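Local coordinates for glycoprotein (Chandipura virus, PDB 5MDM), which probably attaches the virus to host receptors and, once acidified in the endosome, changes conformation to drive fusion of the viral and endosomal membranes, at residues S44-T50 against G179-L185; W64-C68 against T120-F124; F204-H209 against I228-E234. All blocks are in the same frame, centred on the assembly; numbering follows the deposited sequence.

Contact 1 (S44-T50 against G179-L185); sequences STPIGAT and GQSFTPL
Pro46 lies over the ring of Phe182, its CB 4.2 Å from the ring centroid and 24° off the normal, a CH-pi contact made face-on. Phe182 reaches it because its CG stands anti to its own carbonyl carbon (chi1 -72°), which lays the ring across the facing strand. Gln180 extends this apolar patch, its CG 3.6 Å from Pro46 CB. Thr45 and Thr183 share the other face, their CG2 methyls side by side; Ile47 CG2 meets Thr183 CG2 at 3.4 Å, and Leu185 CD2 touches Thr45 CB and CG2.

Backbone bonds set this register. Thr45 and Thr183 exchange a reciprocal pair, Thr45 N to Thr183 O at 3.0 Å and back. Pro46, lacking an N-H, occupies a non-hydrogen-bonded position, so the ladder loses nothing there. Next, Ile47 N gives to Ser181 O (2.8 Å) while Ser181 N gives to Gly48 O (2.9 Å); two residues thus face one, consistent with a beta bulge. Past it, the hydroxyls Thr50 OG1 and Ser181 OG bond at 2.9 Å.

Arg225 binds Ser44 OG and makes a cation-pi contact with Phe182, while Thr45 OG1 bonds Trp235 O. Strand 36-49 is an end strand of a four-stranded antiparallel sheet, next to 180-192, with backbone bonds from Ser44 to Ser237 and Pro46 to Thr265 on its other side. Strands 218-222 and 235-237 pack against the pair, as expected of the pleckstrin-homology-like domain of vesiculovirus G.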
loop_
_atom_site.group_PDB
_atom_site.type_symbol
_atom_site.label_atom_id
_atom_site.label_comp_id
_atom_site.label_asym_id
_atom_site.label_seq_id
_atom_site.Cartn_x
_atom_site.Cartn_y
_atom_site.Cartn_z
ATOM N N SER A 44 -12.454 8.690 -21.897
ATOM C CA SER A 44 -11.079 8.658 -21.460
ATOM C C SER A 44 -11.109 8.888 -19.961
ATOM O O SER A 44 -11.922 9.669 -19.470
ATOM C CB SER A 44 -10.304 9.766 -22.171
ATOM O OG SER A 44 -8.967 9.842 -21.721
ATOM N N THR A 45 -10.246 8.201 -19.225
ATOM C CA THR A 45 -10.205 8.391 -17.780
ATOM C C THR A 45 -8.772 8.391 -17.261
ATOM O O THR A 45 -7.944 7.600 -17.714
ATOM C CB THR A 45 -11.087 7.354 -17.027
ATOM O OG1 THR A 45 -11.468 7.884 -15.755
ATOM C CG2 THR A 45 -10.369 6.031 -16.830
ATOM N N PRO A 46 -8.468 9.305 -16.326
ATOM C CA PRO A 46 -7.118 9.416 -15.763
ATOM C C PRO A 46 -6.778 8.220 -14.878
ATOM O O PRO A 46 -7.547 7.869 -13.989
ATOM C CB PRO A 46 -7.195 10.698 -14.940
ATOM C CG PRO A 46 -8.625 10.831 -14.598
ATOM C CD PRO A 46 -9.378 10.316 -15.772
ATOM N N ILE A 47 -5.632 7.599 -15.128
ATOM C CA ILE A 47 -5.261 6.376 -14.433
ATOM C C ILE A 47 -4.051 6.547 -13.532
ATOM O O ILE A 47 -3.526 5.569 -13.001
ATOM C CB ILE A 47 -4.929 5.276 -15.423
ATOM C CG1 ILE A 47 -3.687 5.663 -16.227
ATOM C CG2 ILE A 47 -6.102 5.046 -16.322
ATOM C CD1 ILE A 47 -3.296 4.643 -17.253
ATOM N N GLY A 48 -3.600 7.782 -13.369
ATOM C CA GLY A 48 -2.483 8.045 -12.485
ATOM C C GLY A 48 -1.620 9.208 -12.912
ATOM O O GLY A 48 -1.550 9.560 -14.095
ATOM N N ALA A 49 -0.961 9.813 -11.931
ATOM C CA ALA A 49 -0.024 10.885 -12.203
ATOM C C ALA A 49 1.311 10.284 -12.585
ATOM O O ALA A 49 1.887 9.497 -11.842
ATOM C CB ALA A 49 0.130 11.774 -10.996
ATOM N N THR A 50 1.793 10.641 -13.757
ATOM C CA THR A 50 3.125 10.229 -14.151
ATOM C C THR A 50 4.010 11.467 -14.222
ATOM O O THR A 50 3.927 12.236 -15.177
ATOM C CB THR A 50 3.099 9.483 -15.485
ATOM O OG1 THR A 50 2.385 10.265 -16.446
ATOM C CG2 THR A 50 2.394 8.141 -15.317
ATOM N N GLY A 179 -0.195 16.432 -16.184
ATOM C CA GLY A 179 0.679 15.561 -15.429
ATOM C C GLY A 179 0.005 14.234 -15.154
ATOM O O GLY A 179 0.316 13.557 -14.178
ATOM N N GLN A 180 -0.916 13.857 -16.031
ATOM C CA GLN A 180 -1.765 12.700 -15.799
ATOM C C GLN A 180 -1.860 11.814 -17.039
ATOM O O GLN A 180 -2.005 12.308 -18.161
ATOM C CB GLN A 180 -3.160 13.174 -15.399
ATOM C CG GLN A 180 -3.954 12.161 -14.620
ATOM C CD GLN A 180 -3.535 12.103 -13.172
ATOM O OE1 GLN A 180 -2.769 12.950 -12.701
ATOM N NE2 GLN A 180 -4.037 11.103 -12.451
ATOM N N SER A 181 -1.777 10.505 -16.832
ATOM C CA SER A 181 -1.971 9.550 -17.918
ATOM C C SER A 181 -3.427 9.108 -17.995
ATOM O O SER A 181 -4.117 9.040 -16.979
ATOM C CB SER A 181 -1.069 8.338 -17.728
ATOM O OG SER A 181 0.285 8.738 -17.673
ATOM N N PHE A 182 -3.890 8.807 -19.201
ATOM C CA PHE A 182 -5.279 8.415 -19.399
ATOM C C PHE A 182 -5.410 7.035 -20.024
ATOM O O PHE A 182 -4.414 6.397 -20.374
ATOM C CB PHE A 182 -6.004 9.442 -20.258
ATOM C CG PHE A 182 -6.266 10.731 -19.555
ATOM C CD1 PHE A 182 -5.248 11.650 -19.365
ATOM C CD2 PHE A 182 -7.531 11.027 -19.078
ATOM C CE1 PHE A 182 -5.485 12.845 -18.715
ATOM C CE2 PHE A 182 -7.777 12.219 -18.425
ATOM C CZ PHE A 182 -6.750 13.131 -18.244
ATOM N N THR A 183 -6.647 6.573 -20.141
ATOM C CA THR A 183 -6.938 5.367 -20.900
ATOM C C THR A 183 -8.305 5.468 -21.560
ATOM O O THR A 183 -9.240 6.048 -20.995
ATOM C CB THR A 183 -6.885 4.095 -20.038
ATOM O OG1 THR A 183 -7.038 2.949 -20.884
ATOM C CG2 THR A 183 -8.006 4.088 -19.010
ATOM N N PRO A 184 -8.422 4.920 -22.774
ATOM C CA PRO A 184 -9.725 4.871 -23.436
ATOM C C PRO A 184 -10.681 3.981 -22.652
ATOM O O PRO A 184 -10.273 3.047 -21.962
ATOM C CB PRO A 184 -9.404 4.274 -24.811
ATOM C CG PRO A 184 -8.094 3.604 -24.651
ATOM C CD PRO A 184 -7.347 4.388 -23.620
ATOM N N LEU A 185 -11.964 4.275 -22.769
ATOM C CA LEU A 185 -12.944 3.687 -21.889
ATOM C C LEU A 185 -14.303 3.844 -22.541
ATOM O O LEU A 185 -14.664 4.932 -22.973
ATOM C CB LEU A 185 -12.920 4.454 -20.569
ATOM C CG LEU A 185 -13.804 3.984 -19.427
ATOM C CD1 LEU A 185 -13.346 2.618 -18.980
ATOM C CD2 LEU A 185 -13.733 4.968 -18.282
#

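Contact 2 (W64-C68 against T120-F124); sequences WVTTC and TDSEF
Thr120 O receives the N-H of Cys68 at 3.2 Å, at the open end of an antiparallel ladder. Asp121 comes next, at a non-hydrogen-bonded position opposite Thr67. Their side chains lie side by side, Asp121 CB 3.3 Å from Thr67 OG1, and the carboxylate bends over toward Val65, whose CG1 is 3.7 Å from Asp121 OD1.

Ser122 pairs with Thr66 through two backbone bonds, Ser122 N to Thr66 O and Thr66 N to Ser122 O, the latter 2.9 Å long. Both hydroxyls turn to the neighbouring loop instead of each other: Ser122 OG bonds Pro111 O and Thr66 OG1 bonds Pro110 O. Glu123 returns to the side of Val65, and their non-hydrogen-bonded pairing sets Glu123 CB 3.7 Å from Val65 CG2. With CG between backbone N and carbonyl carbon (chi1 54°), the extended chain brings OE1 to the same methyl. Phe124 and Trp64 finish the ladder with another reciprocal pair, of which Trp64 N to Phe124 O is nearly straight (172° at the hydrogen). Their rings diverge; Trp64 meets Phe109 and also Met128, the latter a site of interaction with host vimentin.

Strand 56-69 is gripped along both edges: strand 120-131 holds one, and strand 77-85 the other, through Val65 with Ser81 and Thr67 with Thr79. The Cys68-Cys114 disulfide ties this elongated fusion-domain sheet to the chain leading into 120-131.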
loop_
_atom_site.group_PDB
_atom_site.type_symbol
_atom_site.label_atom_id
_atom_site.label_comp_id
_atom_site.label_asym_id
_atom_site.label_seq_id
_atom_site.Cartn_x
_atom_site.Cartn_y
_atom_site.Cartn_z
ATOM N N TRP A 64 30.678 34.417 -21.787
ATOM C CA TRP A 64 31.974 34.440 -21.127
ATOM C C TRP A 64 32.902 35.340 -21.935
ATOM O O TRP A 64 33.219 35.047 -23.088
ATOM C CB TRP A 64 32.557 33.031 -21.002
ATOM C CG TRP A 64 31.782 32.120 -20.084
ATOM C CD1 TRP A 64 30.431 32.098 -19.893
ATOM C CD2 TRP A 64 32.322 31.108 -19.225
ATOM N NE1 TRP A 64 30.097 31.132 -18.977
ATOM C CE2 TRP A 64 31.241 30.510 -18.551
ATOM C CE3 TRP A 64 33.617 30.649 -18.963
ATOM C CZ2 TRP A 64 31.413 29.478 -17.633
ATOM C CZ3 TRP A 64 33.785 29.624 -18.051
ATOM C CH2 TRP A 64 32.689 29.049 -17.399
ATOM N N VAL A 65 33.320 36.443 -21.323
ATOM C CA VAL A 65 34.053 37.486 -22.028
ATOM C C VAL A 65 35.512 37.595 -21.593
ATOM O O VAL A 65 35.811 37.857 -20.425
ATOM C CB VAL A 65 33.374 38.857 -21.841
ATOM C CG1 VAL A 65 34.195 39.951 -22.502
ATOM C CG2 VAL A 65 31.962 38.828 -22.401
ATOM N N THR A 66 36.412 37.386 -22.551
ATOM C CA THR A 66 37.834 37.637 -22.359
ATOM C C THR A 66 38.172 39.001 -22.939
ATOM O O THR A 66 38.049 39.220 -24.146
ATOM C CB THR A 66 38.698 36.575 -23.060
ATOM O OG1 THR A 66 38.454 35.292 -22.471
ATOM C CG2 THR A 66 40.170 36.913 -22.921
ATOM N N THR A 67 38.590 39.920 -22.074
ATOM C CA THR A 67 38.859 41.291 -22.487
ATOM C C THR A 67 40.348 41.610 -22.471
ATOM O O THR A 67 41.029 41.387 -21.470
ATOM C CB THR A 67 38.116 42.307 -21.594
ATOM O OG1 THR A 67 36.718 41.987 -21.555
ATOM C CG2 THR A 67 38.295 43.719 -22.131
ATOM N N CYS A 68 40.842 42.134 -23.589
ATOM C CA CYS A 68 42.241 42.534 -23.707
ATOM C C CYS A 68 42.372 44.052 -23.683
ATOM O O CYS A 68 41.813 44.746 -24.533
ATOM C CB CYS A 68 42.848 41.978 -24.998
ATOM S SG CYS A 68 44.582 42.421 -25.271
ATOM N N THR A 120 39.485 45.857 -26.784
ATOM C CA THR A 120 38.466 45.033 -27.426
ATOM C C THR A 120 38.400 43.671 -26.758
ATOM O O THR A 120 39.399 43.171 -26.241
ATOM C CB THR A 120 38.751 44.842 -28.928
ATOM O OG1 THR A 120 40.014 44.188 -29.099
ATOM C CG2 THR A 120 38.777 46.186 -29.645
ATOM N N ASP A 121 37.219 43.065 -26.768
ATOM C CA ASP A 121 37.029 41.774 -26.117
ATOM C C ASP A 121 36.395 40.722 -27.028
ATOM O O ASP A 121 35.697 41.049 -27.991
ATOM C CB ASP A 121 36.205 41.931 -24.833
ATOM C CG ASP A 121 34.916 42.696 -25.054
ATOM O OD1 ASP A 121 34.415 43.307 -24.085
ATOM O OD2 ASP A 121 34.406 42.688 -26.194
ATOM N N SER A 122 36.659 39.457 -26.715
ATOM C CA SER A 122 36.054 38.341 -27.428
ATOM C C SER A 122 35.156 37.573 -26.466
ATOM O O SER A 122 35.438 37.501 -25.271
ATOM C CB SER A 122 37.132 37.422 -28.014
ATOM O OG SER A 122 38.043 36.988 -27.016
ATOM N N GLU A 123 34.072 37.003 -26.977
ATOM C CA GLU A 123 33.095 36.359 -26.104
ATOM C C GLU A 123 32.569 35.021 -26.624
ATOM O O GLU A 123 32.451 34.806 -27.834
ATOM C CB GLU A 123 31.932 37.312 -25.814
ATOM C CG GLU A 123 31.282 37.877 -27.060
ATOM C CD GLU A 123 30.185 38.876 -26.756
ATOM O OE1 GLU A 123 30.060 39.285 -25.582
ATOM O OE2 GLU A 123 29.449 39.255 -27.693
ATOM N N PHE A 124 32.252 34.137 -25.679
ATOM C CA PHE A 124 31.699 32.812 -25.950
ATOM C C PHE A 124 30.335 32.693 -25.284
ATOM O O PHE A 124 30.252 32.720 -24.060
ATOM C CB PHE A 124 32.605 31.738 -25.338
ATOM C CG PHE A 124 33.391 30.947 -26.343
ATOM C CD1 PHE A 124 33.022 30.918 -27.678
ATOM C CD2 PHE A 124 34.501 30.219 -25.945
ATOM C CE1 PHE A 124 33.751 30.181 -28.597
ATOM C CE2 PHE A 124 35.233 29.484 -26.857
ATOM C CZ PHE A 124 34.857 29.465 -28.186
#

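Contact 3 (F204-H209 against I228-E234); sequences FKSKYH and IKFPNGE
Phe230 directs an edge at the face of His209, a T-shaped pair with centroids 4.9 Å apart and planes at 68°; Phe230 CE2 is the atom above the imidazole, nearer its rim than its centre. On the other side of the Phe230 ring, CE1 approaches Phe204 CD2 at 3.6 Å, where the two phenyl planes meet obliquely at 38°. Phe204 in turn has Ile228 CD1 over one face, 3.9 Å from the centroid, in a CH-pi contact. Phe230 therefore wedges between Phe204 and His209 and makes one aromatic cluster of the three.

Glu234 CB lies at the edge of the imidazole, near its plane. Glu234 OE1 is 2.9 Å from His209 NE2; carboxylate and ring are almost perpendicular, at 84°. A type I turn from Phe230 to Gly233 brings Phe230 and the following Glu234 to the same histidine. Phe230 N bonds Glu234 O at 2.7 Å, and an Asx turn adds Asn232 OD1 accepting from Glu234 N. The other carboxylate oxygen, Glu234 OE2, takes the N-H of Leu266.

A buried carboxylate beside an imidazole would probably stabilise a positive charge on His209, while the Leu266 amide may help to keep Glu234 ionised.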
loop_
_atom_site.group_PDB
_atom_site.type_symbol
_atom_site.label_atom_id
_atom_site.label_comp_id
_atom_site.label_asym_id
_atom_site.label_seq_id
_atom_site.Cartn_x
_atom_site.Cartn_y
_atom_site.Cartn_z
ATOM N N PHE A 204 -24.393 6.274 -14.901
ATOM C CA PHE A 204 -23.206 5.909 -15.665
ATOM C C PHE A 204 -22.585 4.585 -15.212
ATOM O O PHE A 204 -22.527 4.288 -14.017
ATOM C CB PHE A 204 -22.152 7.012 -15.581
ATOM C CG PHE A 204 -22.579 8.302 -16.197
ATOM C CD1 PHE A 204 -22.502 8.486 -17.562
ATOM C CD2 PHE A 204 -23.050 9.334 -15.415
ATOM C CE1 PHE A 204 -22.891 9.676 -18.134
ATOM C CE2 PHE A 204 -23.438 10.527 -15.981
ATOM C CZ PHE A 204 -23.362 10.694 -17.342
ATOM N N LYS A 205 -22.125 3.799 -16.180
ATOM C CA LYS A 205 -21.414 2.560 -15.907
ATOM C C LYS A 205 -20.155 2.542 -16.756
ATOM O O LYS A 205 -20.124 3.113 -17.843
ATOM C CB LYS A 205 -22.291 1.351 -16.248
ATOM C CG LYS A 205 -23.643 1.379 -15.568
ATOM C CD LYS A 205 -24.665 0.521 -16.289
ATOM C CE LYS A 205 -26.031 0.667 -15.631
ATOM N NZ LYS A 205 -27.059 -0.238 -16.219
ATOM N N SER A 206 -19.110 1.899 -16.255
ATOM C CA SER A 206 -17.939 1.619 -17.063
ATOM C C SER A 206 -17.235 0.440 -16.427
ATOM O O SER A 206 -17.643 -0.020 -15.372
ATOM C CB SER A 206 -17.013 2.826 -17.127
ATOM O OG SER A 206 -16.129 2.836 -16.024
ATOM N N LYS A 207 -16.176 -0.053 -17.053
ATOM C CA LYS A 207 -15.476 -1.205 -16.499
ATOM C C LYS A 207 -14.814 -0.828 -15.178
ATOM O O LYS A 207 -14.383 -1.692 -14.415
ATOM C CB LYS A 207 -14.456 -1.774 -17.503
ATOM C CG LYS A 207 -13.146 -1.004 -17.642
ATOM C CD LYS A 207 -12.735 -0.932 -19.094
ATOM C CE LYS A 207 -11.238 -1.106 -19.286
ATOM N NZ LYS A 207 -10.901 -2.503 -19.703
ATOM N N TYR A 208 -14.766 0.475 -14.912
ATOM C CA TYR A 208 -14.100 1.022 -13.741
ATOM C C TYR A 208 -15.075 1.730 -12.810
ATOM O O TYR A 208 -14.722 2.102 -11.694
ATOM C CB TYR A 208 -13.065 2.039 -14.197
ATOM C CG TYR A 208 -11.914 1.455 -14.964
ATOM C CD1 TYR A 208 -11.320 0.267 -14.567
ATOM C CD2 TYR A 208 -11.414 2.099 -16.079
ATOM C CE1 TYR A 208 -10.260 -0.261 -15.266
ATOM C CE2 TYR A 208 -10.354 1.577 -16.784
ATOM C CZ TYR A 208 -9.782 0.396 -16.372
ATOM O OH TYR A 208 -8.734 -0.131 -17.073
ATOM N N HIS A 209 -16.296 1.941 -13.282
ATOM C CA HIS A 209 -17.260 2.740 -12.544
ATOM C C HIS A 209 -18.587 2.026 -12.368
ATOM O O HIS A 209 -19.292 1.749 -13.333
ATOM C CB HIS A 209 -17.467 4.076 -13.242
ATOM C CG HIS A 209 -16.195 4.829 -13.466
ATOM N ND1 HIS A 209 -15.489 4.756 -14.644
ATOM C CD2 HIS A 209 -15.492 5.651 -12.654
ATOM C CE1 HIS A 209 -14.408 5.511 -14.555
ATOM N NE2 HIS A 209 -14.386 6.064 -13.357
ATOM N N ILE A 228 -16.927 14.806 -17.090
ATOM C CA ILE A 228 -17.793 14.804 -15.941
ATOM C C ILE A 228 -17.091 14.127 -14.777
ATOM O O ILE A 228 -16.411 13.101 -14.943
ATOM C CB ILE A 228 -19.121 14.109 -16.260
ATOM C CG1 ILE A 228 -18.865 12.822 -17.048
ATOM C CG2 ILE A 228 -20.015 15.031 -17.071
ATOM C CD1 ILE A 228 -20.125 12.092 -17.455
ATOM N N LYS A 229 -17.219 14.747 -13.611
ATOM C CA LYS A 229 -16.797 14.150 -12.365
ATOM C C LYS A 229 -17.989 13.433 -11.757
ATOM O O LYS A 229 -19.070 14.012 -11.566
ATOM C CB LYS A 229 -16.253 15.202 -11.395
ATOM C CG LYS A 229 -15.662 14.607 -10.124
ATOM C CD LYS A 229 -15.378 15.678 -9.085
ATOM C CE LYS A 229 -16.173 15.435 -7.810
ATOM N NZ LYS A 229 -17.636 15.286 -8.085
ATOM N N PHE A 230 -17.766 12.156 -11.481
ATOM C CA PHE A 230 -18.710 11.286 -10.812
ATOM C C PHE A 230 -18.749 11.572 -9.308
ATOM O O PHE A 230 -17.802 12.142 -8.756
ATOM C CB PHE A 230 -18.262 9.849 -11.047
ATOM C CG PHE A 230 -18.423 9.392 -12.459
ATOM C CD1 PHE A 230 -19.438 9.901 -13.248
ATOM C CD2 PHE A 230 -17.562 8.449 -13.001
ATOM C CE1 PHE A 230 -19.595 9.482 -14.558
ATOM C CE2 PHE A 230 -17.706 8.028 -14.310
ATOM C CZ PHE A 230 -18.727 8.546 -15.092
ATOM N N PRO A 231 -19.840 11.166 -8.634
ATOM C CA PRO A 231 -19.999 11.365 -7.189
ATOM C C PRO A 231 -18.830 10.816 -6.375
ATOM O O PRO A 231 -18.611 11.274 -5.259
ATOM C CB PRO A 231 -21.262 10.572 -6.868
ATOM C CG PRO A 231 -22.032 10.565 -8.120
ATOM C CD PRO A 231 -21.042 10.567 -9.241
ATOM N N ASN A 232 -18.094 9.849 -6.914
ATOM C CA ASN A 232 -16.935 9.315 -6.208
ATOM C C ASN A 232 -15.666 10.111 -6.510
ATOM O O ASN A 232 -14.563 9.711 -6.148
ATOM C CB ASN A 232 -16.745 7.824 -6.513
ATOM C CG ASN A 232 -16.222 7.572 -7.908
ATOM O OD1 ASN A 232 -16.401 8.385 -8.811
ATOM N ND2 ASN A 232 -15.565 6.432 -8.091
ATOM N N GLY A 233 -15.828 11.241 -7.188
ATOM C CA GLY A 233 -14.712 12.128 -7.431
ATOM C C GLY A 233 -13.854 11.732 -8.607
ATOM O O GLY A 233 -12.871 12.407 -8.916
ATOM N N GLU A 234 -14.216 10.637 -9.265
ATOM C CA GLU A 234 -13.507 10.208 -10.465
ATOM C C GLU A 234 -14.071 10.893 -11.712
ATOM O O GLU A 234 -15.194 11.394 -11.706
ATOM C CB GLU A 234 -13.542 8.689 -10.588
ATOM C CG GLU A 234 -12.913 7.990 -9.400
ATOM C CD GLU A 234 -12.739 6.510 -9.624
ATOM O OE1 GLU A 234 -13.254 6.002 -10.636
ATOM O OE2 GLU A 234 -12.085 5.851 -8.793
#

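How the contacts relate
From the N terminus, strand 36-49 enters contact 1, and the chain then leaves for the fusion domain before returning through 179-185, so contact 1 closes a loop of 128 residues. Contact 2 is nested inside that excursion, closing a 51-residue loop; its centre lies about 51 Å from that of contact 1, and the two do not touch. Contact 3 follows in series, closing a short loop of 18 residues. It adjoins contact 1, where Leu185 packs against Tyr208 and His209. Contacts 1 and 3 lie in the pleckstrin-homology-like domain, contact 3 joining the sheet of strand 202-205 to that of 225-229; contact 2 pairs two strands of the fusion domain inserted between the strands of contact 1.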